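Local coordinates for argininosuccinate lyase (Chelativorans sp., PDB 6RXA), which acts as a C-N lyase of the aspartase/fumarase superfamily, known as EDDS lyase, and probably splits argininosuccinate into fumarate and arginine, at residues 83-88 with 92-97; 49-54 with 67-72; 43-48 with 484-489; 33-38 with 121-126; 60-65 with 491-496. The protein carries 2 engineered substitutions. All blocks are in the same frame, centred on the assembly; numbering follows the deposited sequence.

Contact 1: residues 83-88 with 92-97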
# COMPACT_ATOMS: atom_id res chain seq x y z
N GLY A 83 3.20 8.06 -33.36
CA GLY A 83 2.60 8.07 -32.04
C GLY A 83 2.28 9.46 -31.52
O GLY A 83 1.48 9.59 -30.58
N SER A 84 2.89 10.50 -32.09
CA SER A 84 2.58 11.86 -31.65
C SER A 84 1.12 12.23 -31.93
O SER A 84 0.62 13.20 -31.35
CB SER A 84 3.51 12.88 -32.31
OG SER A 84 3.17 13.10 -33.67
N LEU A 85 0.43 11.48 -32.79
CA LEU A 85 -0.94 11.79 -33.15
C LEU A 85 -1.96 11.03 -32.30
O LEU A 85 -3.15 11.05 -32.63
CB LEU A 85 -1.19 11.45 -34.61
CG LEU A 85 -0.31 12.26 -35.56
CD1 LEU A 85 -0.58 11.84 -36.98
CD2 LEU A 85 -0.56 13.75 -35.36
N ARG A 86 -1.52 10.36 -31.24
CA ARG A 86 -2.41 9.50 -30.46
C ARG A 86 -3.04 10.18 -29.25
O ARG A 86 -3.80 9.53 -28.54
CB ARG A 86 -1.68 8.22 -30.04
CG ARG A 86 -1.29 7.38 -31.24
CD ARG A 86 -0.44 6.17 -30.86
NE ARG A 86 0.09 5.56 -32.07
CZ ARG A 86 1.01 4.61 -32.10
NH1 ARG A 86 1.51 4.13 -30.97
NH2 ARG A 86 1.42 4.14 -33.27
N THR A 87 -2.75 11.46 -29.01
CA THR A 87 -3.48 12.27 -28.04
C THR A 87 -4.34 13.28 -28.79
O THR A 87 -4.14 13.53 -29.98
CB THR A 87 -2.53 12.97 -27.06
OG1 THR A 87 -1.60 13.79 -27.76
CG2 THR A 87 -1.77 11.93 -26.22
N TYR A 88 -5.31 13.88 -28.07
CA TYR A 88 -6.45 14.48 -28.74
C TYR A 88 -6.08 15.72 -29.56
O TYR A 88 -6.37 15.80 -30.76
CB TYR A 88 -7.60 14.81 -27.77
CG TYR A 88 -8.68 15.44 -28.58
CD1 TYR A 88 -9.44 14.66 -29.44
CD2 TYR A 88 -8.88 16.82 -28.58
CE1 TYR A 88 -10.38 15.23 -30.27
CE2 TYR A 88 -9.83 17.39 -29.41
CZ TYR A 88 -10.58 16.58 -30.24
OH TYR A 88 -11.53 17.13 -31.08
N GLU A 92 -6.60 16.15 -33.54
CA GLU A 92 -7.52 17.10 -34.15
C GLU A 92 -6.78 18.02 -35.11
O GLU A 92 -7.31 18.37 -36.17
CB GLU A 92 -8.22 17.92 -33.06
CG GLU A 92 -9.43 18.68 -33.60
CD GLU A 92 -9.90 19.81 -32.69
OE1 GLU A 92 -9.52 20.97 -32.96
OE2 GLU A 92 -10.64 19.55 -31.72
N ALA A 93 -5.55 18.42 -34.77
CA ALA A 93 -4.80 19.31 -35.64
C ALA A 93 -4.39 18.60 -36.92
O ALA A 93 -4.42 19.20 -38.01
CB ALA A 93 -3.58 19.87 -34.90
N ALA A 94 -4.01 17.33 -36.83
CA ALA A 94 -3.76 16.55 -38.03
C ALA A 94 -5.03 16.41 -38.87
O ALA A 94 -4.97 16.46 -40.10
CB ALA A 94 -3.21 15.17 -37.67
N LEU A 95 -6.18 16.24 -38.23
CA LEU A 95 -7.43 16.19 -38.97
C LEU A 95 -7.68 17.51 -39.71
O LEU A 95 -8.07 17.51 -40.88
CB LEU A 95 -8.59 15.86 -38.04
CG LEU A 95 -9.93 15.58 -38.73
CD1 LEU A 95 -9.92 14.30 -39.54
CD2 LEU A 95 -11.02 15.54 -37.67
N LYS A 96 -7.45 18.65 -39.04
CA LYS A 96 -7.60 19.95 -39.69
C LYS A 96 -6.66 20.09 -40.88
O LYS A 96 -7.04 20.62 -41.92
CB LYS A 96 -7.33 21.05 -38.66
CG LYS A 96 -7.36 22.48 -39.18
CD LYS A 96 -7.10 23.47 -38.03
CE LYS A 96 -5.65 23.43 -37.55
NZ LYS A 96 -5.48 23.97 -36.16
N ARG A 97 -5.41 19.62 -40.74
CA ARG A 97 -4.49 19.69 -41.87
C ARG A 97 -4.95 18.79 -43.01
O ARG A 97 -4.65 19.07 -44.18
CB ARG A 97 -3.07 19.33 -41.45
CG ARG A 97 -2.43 20.37 -40.55
CD ARG A 97 -0.95 20.08 -40.32
NE ARG A 97 -0.73 18.86 -39.54
CZ ARG A 97 -0.66 18.83 -38.21
NH1 ARG A 97 -0.83 19.94 -37.51
NH2 ARG A 97 -0.45 17.69 -37.59
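The ring of Tyr88 takes the carboxylate of Glu92 at its edge, close to the ring plane, and the two planes stand 83° apart. His107 stacks on the ring. Tyr88 OH donates to Glu92 OE2 at 2.7 Å, meeting the anti lone pair of that oxygen. Both side chains leave the backbone with CG anti to N (chi1 179° for Tyr88, -166° for Glu92), and the glutamate runs extended beyond CG to reach the hydroxyl. In the backbone, Glu92 N gives a 2.8 Å hydrogen bond to Tyr88 O, an i to i+4 link in the first turn of helix 88-99. A second, apolar patch joins the turn before the helix to the helix itself: Leu85 CD2 rests 3.8 Å from Ala94 CB, with Leu78 and Val75 of helix 62-79 nearby. Replacing Tyr88 by a phenylalanine would probably leave Glu92 OE2 without its tyrosine donor, with Arg383 of the third subunit left to hold the other oxygen. Tyr88 also packs against Arg112, a residue that binds fumarate and succinate. While Glu92 OE2 takes the Tyr88 hydroxyl, OE1 forms a salt bridge with Arg383 NE of the third subunit, so this buried carboxylate links the first turn of the helix to the subunit interface.

Contact 2: residues 49-54 with 67-72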
# COMPACT_ATOMS: atom_id res chain seq x y z
N ALA A 49 -18.56 7.83 -33.23
CA ALA A 49 -19.87 7.78 -32.60
C ALA A 49 -20.38 9.18 -32.27
O ALA A 49 -21.58 9.47 -32.46
CB ALA A 49 -19.82 6.92 -31.33
N HIS A 50 -19.51 10.04 -31.75
CA HIS A 50 -19.93 11.40 -31.43
C HIS A 50 -20.39 12.12 -32.69
O HIS A 50 -21.45 12.77 -32.69
CB HIS A 50 -18.76 12.13 -30.77
CG HIS A 50 -19.11 13.52 -30.34
ND1 HIS A 50 -19.91 13.78 -29.25
CD2 HIS A 50 -18.76 14.72 -30.85
CE1 HIS A 50 -20.04 15.09 -29.11
NE2 HIS A 50 -19.36 15.68 -30.07
N VAL A 51 -19.63 12.00 -33.78
CA VAL A 51 -19.97 12.66 -35.04
C VAL A 51 -21.28 12.13 -35.61
O VAL A 51 -22.11 12.90 -36.09
CB VAL A 51 -18.79 12.53 -36.02
CG1 VAL A 51 -19.23 12.85 -37.43
CG2 VAL A 51 -17.64 13.43 -35.59
N VAL A 52 -21.48 10.80 -35.58
CA VAL A 52 -22.74 10.23 -36.03
C VAL A 52 -23.91 10.79 -35.22
O VAL A 52 -24.93 11.20 -35.77
CB VAL A 52 -22.68 8.69 -35.98
CG1 VAL A 52 -24.06 8.09 -36.19
CG2 VAL A 52 -21.70 8.17 -37.01
N MET A 53 -23.75 10.83 -33.90
CA MET A 53 -24.80 11.40 -33.05
C MET A 53 -25.06 12.86 -33.39
O MET A 53 -26.22 13.29 -33.47
CB MET A 53 -24.44 11.23 -31.58
CG MET A 53 -25.45 11.81 -30.60
SD MET A 53 -25.17 13.56 -30.25
CE MET A 53 -23.57 13.49 -29.44
N LEU A 54 -24.00 13.66 -33.59
CA LEU A 54 -24.21 15.06 -33.94
C LEU A 54 -24.98 15.17 -35.24
O LEU A 54 -25.74 16.13 -35.44
CB LEU A 54 -22.89 15.79 -34.09
CG LEU A 54 -22.02 15.99 -32.87
CD1 LEU A 54 -20.76 16.75 -33.25
CD2 LEU A 54 -22.77 16.75 -31.79
N THR A 67 -17.29 14.42 -44.50
CA THR A 67 -15.94 14.95 -44.62
C THR A 67 -15.10 14.60 -43.39
O THR A 67 -13.96 14.14 -43.51
CB THR A 67 -16.00 16.47 -44.81
OG1 THR A 67 -16.76 16.77 -45.99
CG2 THR A 67 -14.59 17.01 -44.96
N ILE A 68 -15.67 14.80 -42.20
CA ILE A 68 -14.99 14.46 -40.96
C ILE A 68 -14.68 12.97 -40.89
O ILE A 68 -13.55 12.56 -40.63
CB ILE A 68 -15.83 14.93 -39.75
CG1 ILE A 68 -15.89 16.46 -39.71
CG2 ILE A 68 -15.23 14.39 -38.46
CD1 ILE A 68 -16.94 17.02 -38.77
N LEU A 69 -15.70 12.13 -41.13
CA LEU A 69 -15.53 10.69 -40.95
C LEU A 69 -14.48 10.13 -41.91
O LEU A 69 -13.68 9.27 -41.52
CB LEU A 69 -16.87 9.96 -41.11
CG LEU A 69 -17.92 10.28 -40.05
CD1 LEU A 69 -19.29 9.78 -40.46
CD2 LEU A 69 -17.52 9.64 -38.71
N SER A 70 -14.47 10.58 -43.17
CA SER A 70 -13.42 10.14 -44.08
C SER A 70 -12.05 10.62 -43.60
O SER A 70 -11.06 9.89 -43.71
CB SER A 70 -13.70 10.65 -45.49
OG SER A 70 -14.77 9.94 -46.07
N GLY A 71 -11.98 11.83 -43.05
CA GLY A 71 -10.71 12.31 -42.51
C GLY A 71 -10.22 11.50 -41.32
O GLY A 71 -9.02 11.28 -41.16
N LEU A 72 -11.14 11.05 -40.46
CA LEU A 72 -10.74 10.23 -39.32
C LEU A 72 -10.01 8.97 -39.79
O LEU A 72 -9.00 8.58 -39.19
CB LEU A 72 -11.95 9.84 -38.47
CG LEU A 72 -12.72 10.96 -37.79
CD1 LEU A 72 -13.96 10.36 -37.11
CD2 LEU A 72 -11.87 11.70 -36.79
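Val51 spreads its two methyls toward helix 62-79 because CG1 is anti to the backbone N (chi1 164°) while CG2 lies beside it, which sends one methyl to Leu69 and the other to Ile68. On the facing helix, Leu69 has CG anti to its carbonyl carbon (chi1 -65°), and this swings the isobutyl group alongside the valine. CG1 of Val51 sits 3.9 Å from Leu69 CD2 and equally near Leu69 CG; the valine and leucine lie alongside each other, pointing opposite ways. With Ile68 the meeting is methyl to methyl: Val51 CG2 is 3.9 Å from Ile68 CG2, and the side chains cross at a slant. The backbones come nearest at Val51 and Leu69, whose CA atoms are 7.7 Å apart.

Helix 35-56 and helix 62-79 follow each other in the chain and run in roughly opposite directions here, so the contact closes a helical hairpin. Met106 adds to the apolar surroundings of Val51, and Leu69 also packs on Ile493 and Ile494 of helix 451-500.

No hydrogen bond or charge pair joins the two segments. Three buried aliphatic side chains hold them together by van der Waals contact and the exclusion of water, an interface whose strength depends on the fit of branched methyls rather than on any polar direction.

Contact 3: residues 43-48 with 484-489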
# COMPACT_ATOMS: atom_id res chain seq x y z
N ASP A 43 -10.56 5.90 -28.58
CA ASP A 43 -10.80 7.31 -28.85
C ASP A 43 -11.27 7.52 -30.28
O ASP A 43 -12.18 8.32 -30.53
CB ASP A 43 -9.53 8.13 -28.61
CG ASP A 43 -9.27 8.42 -27.13
OD1 ASP A 43 -10.00 7.91 -26.26
OD2 ASP A 43 -8.32 9.18 -26.84
N SER A 44 -10.67 6.80 -31.24
CA SER A 44 -11.06 6.94 -32.64
C SER A 44 -12.49 6.47 -32.88
O SER A 44 -13.22 7.07 -33.68
CB SER A 44 -10.08 6.18 -33.54
OG SER A 44 -8.87 6.89 -33.68
N GLN A 45 -12.90 5.40 -32.20
CA GLN A 45 -14.29 4.97 -32.26
C GLN A 45 -15.21 6.02 -31.66
O GLN A 45 -16.30 6.29 -32.19
CB GLN A 45 -14.46 3.63 -31.55
CG GLN A 45 -13.82 2.48 -32.30
CD GLN A 45 -14.44 2.25 -33.66
OE1 GLN A 45 -15.59 1.82 -33.77
NE2 GLN A 45 -13.68 2.55 -34.72
N ILE A 46 -14.79 6.64 -30.55
CA ILE A 46 -15.60 7.69 -29.93
C ILE A 46 -15.80 8.86 -30.89
O ILE A 46 -16.90 9.42 -30.98
CB ILE A 46 -14.97 8.11 -28.59
CG1 ILE A 46 -15.10 6.96 -27.59
CG2 ILE A 46 -15.59 9.41 -28.09
CD1 ILE A 46 -14.23 7.15 -26.35
N HIS A 47 -14.75 9.26 -31.61
CA HIS A 47 -14.92 10.36 -32.56
C HIS A 47 -16.01 10.03 -33.56
O HIS A 47 -16.84 10.88 -33.90
CB HIS A 47 -13.62 10.63 -33.32
CG HIS A 47 -12.46 10.98 -32.45
ND1 HIS A 47 -12.60 11.66 -31.26
CD2 HIS A 47 -11.14 10.73 -32.60
CE1 HIS A 47 -11.41 11.81 -30.71
NE2 HIS A 47 -10.51 11.26 -31.50
N ARG A 48 -16.02 8.80 -34.07
CA ARG A 48 -17.02 8.39 -35.05
C ARG A 48 -18.41 8.40 -34.42
O ARG A 48 -19.36 8.92 -35.03
CB ARG A 48 -16.66 7.02 -35.60
CG ARG A 48 -15.44 7.04 -36.49
CD ARG A 48 -15.05 5.65 -36.96
NE ARG A 48 -14.00 5.70 -37.97
CZ ARG A 48 -12.71 5.91 -37.70
NH1 ARG A 48 -12.31 6.08 -36.46
NH2 ARG A 48 -11.83 5.94 -38.69
N GLN A 484 -20.40 -3.01 -35.17
CA GLN A 484 -20.83 -3.15 -36.56
C GLN A 484 -21.88 -2.11 -36.93
O GLN A 484 -21.86 -1.57 -38.05
CB GLN A 484 -21.36 -4.57 -36.81
CG GLN A 484 -21.51 -4.91 -38.29
CD GLN A 484 -20.19 -4.84 -39.03
OE1 GLN A 484 -19.25 -5.58 -38.73
NE2 GLN A 484 -20.10 -3.94 -40.00
N THR A 485 -22.82 -1.82 -36.02
CA THR A 485 -23.80 -0.77 -36.27
C THR A 485 -23.11 0.57 -36.54
O THR A 485 -23.49 1.30 -37.47
CB THR A 485 -24.76 -0.64 -35.08
OG1 THR A 485 -25.57 -1.82 -34.96
CG2 THR A 485 -25.67 0.57 -35.24
N LEU A 486 -22.11 0.90 -35.72
CA LEU A 486 -21.37 2.14 -35.92
C LEU A 486 -20.65 2.14 -37.26
O LEU A 486 -20.70 3.12 -38.01
CB LEU A 486 -20.37 2.33 -34.78
CG LEU A 486 -19.50 3.59 -34.81
CD1 LEU A 486 -20.38 4.83 -34.96
CD2 LEU A 486 -18.65 3.65 -33.55
N ALA A 487 -19.97 1.04 -37.59
CA ALA A 487 -19.26 0.96 -38.86
C ALA A 487 -20.22 1.13 -40.04
O ALA A 487 -19.92 1.87 -40.99
CB ALA A 487 -18.49 -0.35 -38.94
N ASP A 488 -21.39 0.49 -39.97
CA ASP A 488 -22.39 0.64 -41.02
C ASP A 488 -22.87 2.08 -41.13
O ASP A 488 -23.07 2.59 -42.25
CB ASP A 488 -23.60 -0.25 -40.72
CG ASP A 488 -23.32 -1.72 -40.91
OD1 ASP A 488 -22.21 -2.07 -41.37
OD2 ASP A 488 -24.21 -2.53 -40.58
N SER A 489 -23.09 2.74 -40.00
CA SER A 489 -23.58 4.12 -40.00
C SER A 489 -22.55 5.04 -40.65
O SER A 489 -22.91 5.93 -41.43
CB SER A 489 -23.86 4.58 -38.57
OG SER A 489 -24.96 3.89 -38.01
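Leu486 is the residue on which this contact turns, reaching from the long helix 451-500 onto two residues one turn apart on helix 35-56. Its CG stands anti to the backbone N (chi1 180°), which points the side chain at the other helix; the branching at CG, with chi2 at 53°, then sends the two methyls to separate partners. CD2 of Leu486 comes 3.6 Å from Gln45 OE1 and also lies near the Gln45 backbone oxygen. Leu486 CD1 sits 4.1 Å from Arg48 C. Ala49 continues the surface that receives this leucine.

Gln45 meets it with its amide end. The bend at chi2 (-62°) brings OE1 against CD2, and the two side chains pass at a slant; this is a polar atom resting on carbon, with no hydrogen bond between the segments.

Arg48 offers its backbone carbonyl carbon and the root of its side chain, CB being 4.4 Å from Leu486 CD1. The rest leads off toward helix 62-79, where NH2 forms a salt bridge with Asp76, and Arg48 NH1 makes a weak bond back to Ser44 O at 3.1 Å. The charged group is thus tied down away from the leucine.

The arrangement is plain helix-on-helix packing that brings the last helix of the chain against one of its first, as fits the largely helical fold of the aspartase/fumarase superfamily.

Contact 4: residues 33-38 with 121-126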
# COMPACT_ATOMS: atom_id res chain seq x y z
N LEU A 33 1.76 -2.22 -24.35
CA LEU A 33 1.51 -0.88 -24.86
C LEU A 33 1.50 0.13 -23.73
O LEU A 33 1.18 -0.20 -22.58
CB LEU A 33 0.12 -0.83 -25.49
CG LEU A 33 -0.12 -1.75 -26.68
CD1 LEU A 33 -1.54 -1.60 -27.16
CD2 LEU A 33 0.87 -1.42 -27.77
N THR A 34 1.83 1.38 -24.06
CA THR A 34 1.48 2.45 -23.14
C THR A 34 -0.04 2.58 -23.06
O THR A 34 -0.77 2.18 -23.97
CB THR A 34 2.02 3.81 -23.61
OG1 THR A 34 1.42 4.14 -24.87
CG2 THR A 34 3.54 3.80 -23.76
N LEU A 35 -0.52 3.22 -21.99
CA LEU A 35 -1.95 3.50 -21.91
C LEU A 35 -2.41 4.34 -23.10
O LEU A 35 -3.46 4.07 -23.70
CB LEU A 35 -2.30 4.15 -20.57
CG LEU A 35 -3.81 4.32 -20.36
CD1 LEU A 35 -4.55 3.03 -20.28
CD2 LEU A 35 -4.05 5.15 -19.07
N THR A 36 -1.63 5.37 -23.48
CA THR A 36 -2.02 6.21 -24.61
C THR A 36 -2.21 5.38 -25.88
O THR A 36 -3.22 5.55 -26.59
CB THR A 36 -0.96 7.29 -24.83
OG1 THR A 36 -0.93 8.14 -23.68
CG2 THR A 36 -1.26 8.09 -26.08
N SER A 37 -1.30 4.45 -26.16
CA SER A 37 -1.43 3.66 -27.38
C SER A 37 -2.56 2.66 -27.28
O SER A 37 -3.23 2.38 -28.29
CB SER A 37 -0.11 2.96 -27.67
OG SER A 37 0.85 3.91 -28.13
N ALA A 38 -2.81 2.12 -26.09
CA ALA A 38 -3.89 1.16 -25.92
C ALA A 38 -5.26 1.81 -26.05
O ALA A 38 -6.19 1.20 -26.59
CB ALA A 38 -3.76 0.47 -24.56
N ARG A 121 -12.68 3.75 -20.19
CA ARG A 121 -13.70 2.75 -19.88
C ARG A 121 -13.81 1.70 -20.99
O ARG A 121 -13.97 0.51 -20.71
CB ARG A 121 -15.05 3.42 -19.65
CG ARG A 121 -15.22 4.12 -18.31
CD ARG A 121 -16.50 4.97 -18.33
NE ARG A 121 -16.76 5.57 -17.02
CZ ARG A 121 -17.37 4.94 -16.02
NH1 ARG A 121 -17.80 3.70 -16.18
NH2 ARG A 121 -17.54 5.56 -14.87
N MET A 122 -13.74 2.12 -22.26
CA MET A 122 -13.83 1.14 -23.34
C MET A 122 -12.62 0.21 -23.33
O MET A 122 -12.76 -1.00 -23.57
CB MET A 122 -13.93 1.86 -24.68
CG MET A 122 -15.23 2.62 -24.86
SD MET A 122 -15.33 3.45 -26.46
CE MET A 122 -15.71 2.09 -27.54
N PHE A 123 -11.44 0.75 -23.07
CA PHE A 123 -10.25 -0.08 -22.92
C PHE A 123 -10.40 -1.05 -21.76
O PHE A 123 -10.20 -2.26 -21.93
CB PHE A 123 -9.02 0.81 -22.72
CG PHE A 123 -7.81 0.07 -22.24
CD1 PHE A 123 -7.18 -0.84 -23.07
CD2 PHE A 123 -7.31 0.27 -20.97
CE1 PHE A 123 -6.08 -1.55 -22.62
CE2 PHE A 123 -6.20 -0.43 -20.52
CZ PHE A 123 -5.59 -1.33 -21.35
N LEU A 124 -10.76 -0.55 -20.57
CA LEU A 124 -10.90 -1.43 -19.41
C LEU A 124 -12.00 -2.47 -19.63
O LEU A 124 -11.87 -3.62 -19.19
CB LEU A 124 -11.17 -0.64 -18.13
CG LEU A 124 -10.03 0.26 -17.68
CD1 LEU A 124 -10.42 1.05 -16.42
CD2 LEU A 124 -8.74 -0.52 -17.45
N ARG A 125 -13.08 -2.08 -20.32
CA ARG A 125 -14.18 -3.00 -20.61
C ARG A 125 -13.69 -4.18 -21.44
O ARG A 125 -13.96 -5.34 -21.10
CB ARG A 125 -15.28 -2.22 -21.34
CG ARG A 125 -16.48 -3.03 -21.76
CD ARG A 125 -17.53 -2.13 -22.43
NE ARG A 125 -17.08 -1.66 -23.74
CZ ARG A 125 -17.74 -0.80 -24.50
NH1 ARG A 125 -18.89 -0.27 -24.08
NH2 ARG A 125 -17.26 -0.47 -25.68
N ASP A 126 -12.95 -3.91 -22.52
CA ASP A 126 -12.40 -5.00 -23.31
C ASP A 126 -11.43 -5.84 -22.48
O ASP A 126 -11.42 -7.07 -22.58
CB ASP A 126 -11.71 -4.46 -24.57
CG ASP A 126 -12.66 -4.36 -25.77
OD1 ASP A 126 -13.83 -4.81 -25.72
OD2 ASP A 126 -12.24 -3.80 -26.80
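Phe123 of helix 112-147 places its ring against Leu35 and Ala38, in the first turn of helix 35-56, so this is helix-to-helix packing at a capped N-terminus. The apolar contacts come first. Ala38 CB lies 3.6 Å from Phe123 CE1, and Leu35 CD1 is 3.8 Å from Phe123 CE2, so that Ala38 meets the CD1-CE1 side of the ring and Leu35 the CD2-CE2 side. Both methyls approach it obliquely. The ring gets there because its CG is anti to the backbone N (chi1 167°), pointing it toward helix 35-56. Val39 and Tyr42 extend the same helical surface around the ring, and Pro329 touches Leu35, Ala38 and Phe123. With an alanine at Phe123, the methyls of Leu35 and Ala38 would probably lose their shared partner and a gap would open between the helices.

The polar bonds order the helix start and do not reach Phe123. Ser37 OG bonds Arg86 NH1, which links this turn to the segment at 83-88. Thr34 is the N-cap: its OG1 accepts from Ser37 N at 3.0 Å, with an N-H...O angle of 160°.

Contact 5: residues 60-65 with 491-496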
# COMPACT_ATOMS: atom_id res chain seq x y z
N LEU A 60 -24.44 18.63 -37.15
CA LEU A 60 -23.63 18.55 -38.35
C LEU A 60 -24.53 18.15 -39.51
O LEU A 60 -25.45 17.34 -39.33
CB LEU A 60 -22.53 17.50 -38.24
CG LEU A 60 -21.50 17.67 -37.14
CD1 LEU A 60 -20.57 16.46 -37.12
CD2 LEU A 60 -20.70 18.95 -37.31
N THR A 61 -24.26 18.69 -40.69
CA THR A 61 -24.89 18.19 -41.89
C THR A 61 -24.27 16.85 -42.28
O THR A 61 -23.17 16.50 -41.86
CB THR A 61 -24.70 19.18 -43.04
OG1 THR A 61 -23.31 19.25 -43.38
CG2 THR A 61 -25.19 20.56 -42.65
N VAL A 62 -24.99 16.10 -43.12
CA VAL A 62 -24.43 14.85 -43.64
C VAL A 62 -23.14 15.13 -44.39
O VAL A 62 -22.19 14.34 -44.34
CB VAL A 62 -25.47 14.11 -44.50
CG1 VAL A 62 -24.84 12.90 -45.16
CG2 VAL A 62 -26.65 13.68 -43.65
N GLU A 63 -23.08 16.26 -45.10
CA GLU A 63 -21.87 16.60 -45.85
C GLU A 63 -20.69 16.87 -44.92
O GLU A 63 -19.58 16.39 -45.17
CB GLU A 63 -22.14 17.80 -46.76
CG GLU A 63 -23.15 17.52 -47.87
CD GLU A 63 -24.57 17.97 -47.54
OE1 GLU A 63 -25.27 18.43 -48.47
OE2 GLU A 63 -25.01 17.84 -46.37
N GLU A 64 -20.91 17.64 -43.85
CA GLU A 64 -19.85 17.88 -42.88
C GLU A 64 -19.44 16.58 -42.21
O GLU A 64 -18.24 16.30 -42.04
CB GLU A 64 -20.33 18.86 -41.81
CG GLU A 64 -20.51 20.29 -42.31
CD GLU A 64 -21.16 21.19 -41.28
OE1 GLU A 64 -22.06 20.72 -40.55
OE2 GLU A 64 -20.79 22.38 -41.22
N SER A 65 -20.42 15.77 -41.84
CA SER A 65 -20.16 14.49 -41.19
C SER A 65 -19.31 13.59 -42.08
O SER A 65 -18.31 13.03 -41.63
CB SER A 65 -21.50 13.84 -40.84
OG SER A 65 -21.33 12.60 -40.18
N GLN A 491 -20.28 4.26 -42.89
CA GLN A 491 -20.22 4.05 -44.34
C GLN A 491 -21.46 4.62 -45.02
O GLN A 491 -21.35 5.21 -46.11
CB GLN A 491 -20.01 2.57 -44.66
CG GLN A 491 -18.57 2.09 -44.41
CD GLN A 491 -17.50 3.08 -44.88
OE1 GLN A 491 -16.65 3.52 -44.09
NE2 GLN A 491 -17.55 3.44 -46.17
N GLN A 492 -22.64 4.49 -44.40
CA GLN A 492 -23.85 5.10 -44.95
C GLN A 492 -23.65 6.59 -45.20
O GLN A 492 -23.97 7.10 -46.28
CB GLN A 492 -25.03 4.88 -43.99
CG GLN A 492 -25.61 3.49 -44.05
CD GLN A 492 -26.45 3.13 -42.84
OE1 GLN A 492 -26.67 3.95 -41.92
NE2 GLN A 492 -26.90 1.89 -42.81
N ILE A 493 -23.11 7.30 -44.21
CA ILE A 493 -22.92 8.74 -44.33
C ILE A 493 -21.91 9.06 -45.41
O ILE A 493 -22.14 9.92 -46.27
CB ILE A 493 -22.51 9.32 -42.97
CG1 ILE A 493 -23.70 9.30 -42.00
CG2 ILE A 493 -22.00 10.74 -43.13
CD1 ILE A 493 -23.32 9.41 -40.52
N ILE A 494 -20.76 8.38 -45.40
CA ILE A 494 -19.71 8.69 -46.37
C ILE A 494 -20.20 8.42 -47.79
O ILE A 494 -19.99 9.22 -48.71
CB ILE A 494 -18.42 7.91 -46.05
CG1 ILE A 494 -17.79 8.43 -44.76
CG2 ILE A 494 -17.43 8.03 -47.22
CD1 ILE A 494 -16.63 7.57 -44.24
N GLN A 495 -20.85 7.27 -48.00
CA GLN A 495 -21.23 6.89 -49.35
C GLN A 495 -22.40 7.73 -49.86
O GLN A 495 -22.46 8.06 -51.05
CB GLN A 495 -21.58 5.41 -49.41
CG GLN A 495 -20.38 4.51 -49.24
CD GLN A 495 -19.32 4.77 -50.29
OE1 GLN A 495 -19.61 4.78 -51.48
NE2 GLN A 495 -18.09 5.00 -49.85
N THR A 496 -23.36 8.04 -48.98
CA THR A 496 -24.47 8.89 -49.39
C THR A 496 -23.98 10.27 -49.81
O THR A 496 -24.41 10.81 -50.83
CB THR A 496 -25.51 8.99 -48.28
OG1 THR A 496 -26.09 7.70 -48.05
CG2 THR A 496 -26.60 9.98 -48.65
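Val62 and Ile493 bring their CA atoms to 6.3 Å, the nearest backbone approach between the start of helix 62-79 and the late turns of helix 451-500. Ile493 does most of the touching, and its CG2 is the central atom. This methyl, Ile493 CG2, lies 3.8 Å from Val62 O. Val62 CG1 is a little farther from Ile493 CG2, at 4.1 Å, and the valine and isoleucine side chains pass at a slant to each other. CG2 is anti to the backbone N of Ile493, which directs it at the helix start.

The helix that receives Ile493 opens with a capping box. Glu64 N donates to Thr61 OG1 at 2.9 Å. Thr61 N returns the bond to Glu64 OE1 at 3.0 Å, on the anti side and 22° out of the carboxylate plane. Glu64 OE2 in turn pairs with Lys105 in a salt bridge.

One turn on from the cap, Ser65 OG touches the isoleucine methyl, 3.6 Å from Ile493 CG2, while its hydrogen bond is made with Thr55 OG1 on helix 35-56. CD1 of Ile493 also reaches Ser65 OG.

All five contacts lie on the same side of the chain's centre. Contacts 2, 3 and 4 share helix 35-56, contacts 2 and 5 share helix 62-79, and contacts 3 and 5 both use helix 451-500. Contact 2 is the middle of this group, its centre about 8 Å from those of contacts 3 and 5; contact 4 lies farthest from contact 5, about 29 Å between centres. Along the chain, contact 2 closes before contact 1 opens, and both are nested within the loop closed by contact 4, while contacts 3 and 5 bring in the chain's last helix. Helices 35-56, 62-79 and 451-500 are thus joined pairwise, and contacts 1 and 4 add helices 88-99 and 112-147.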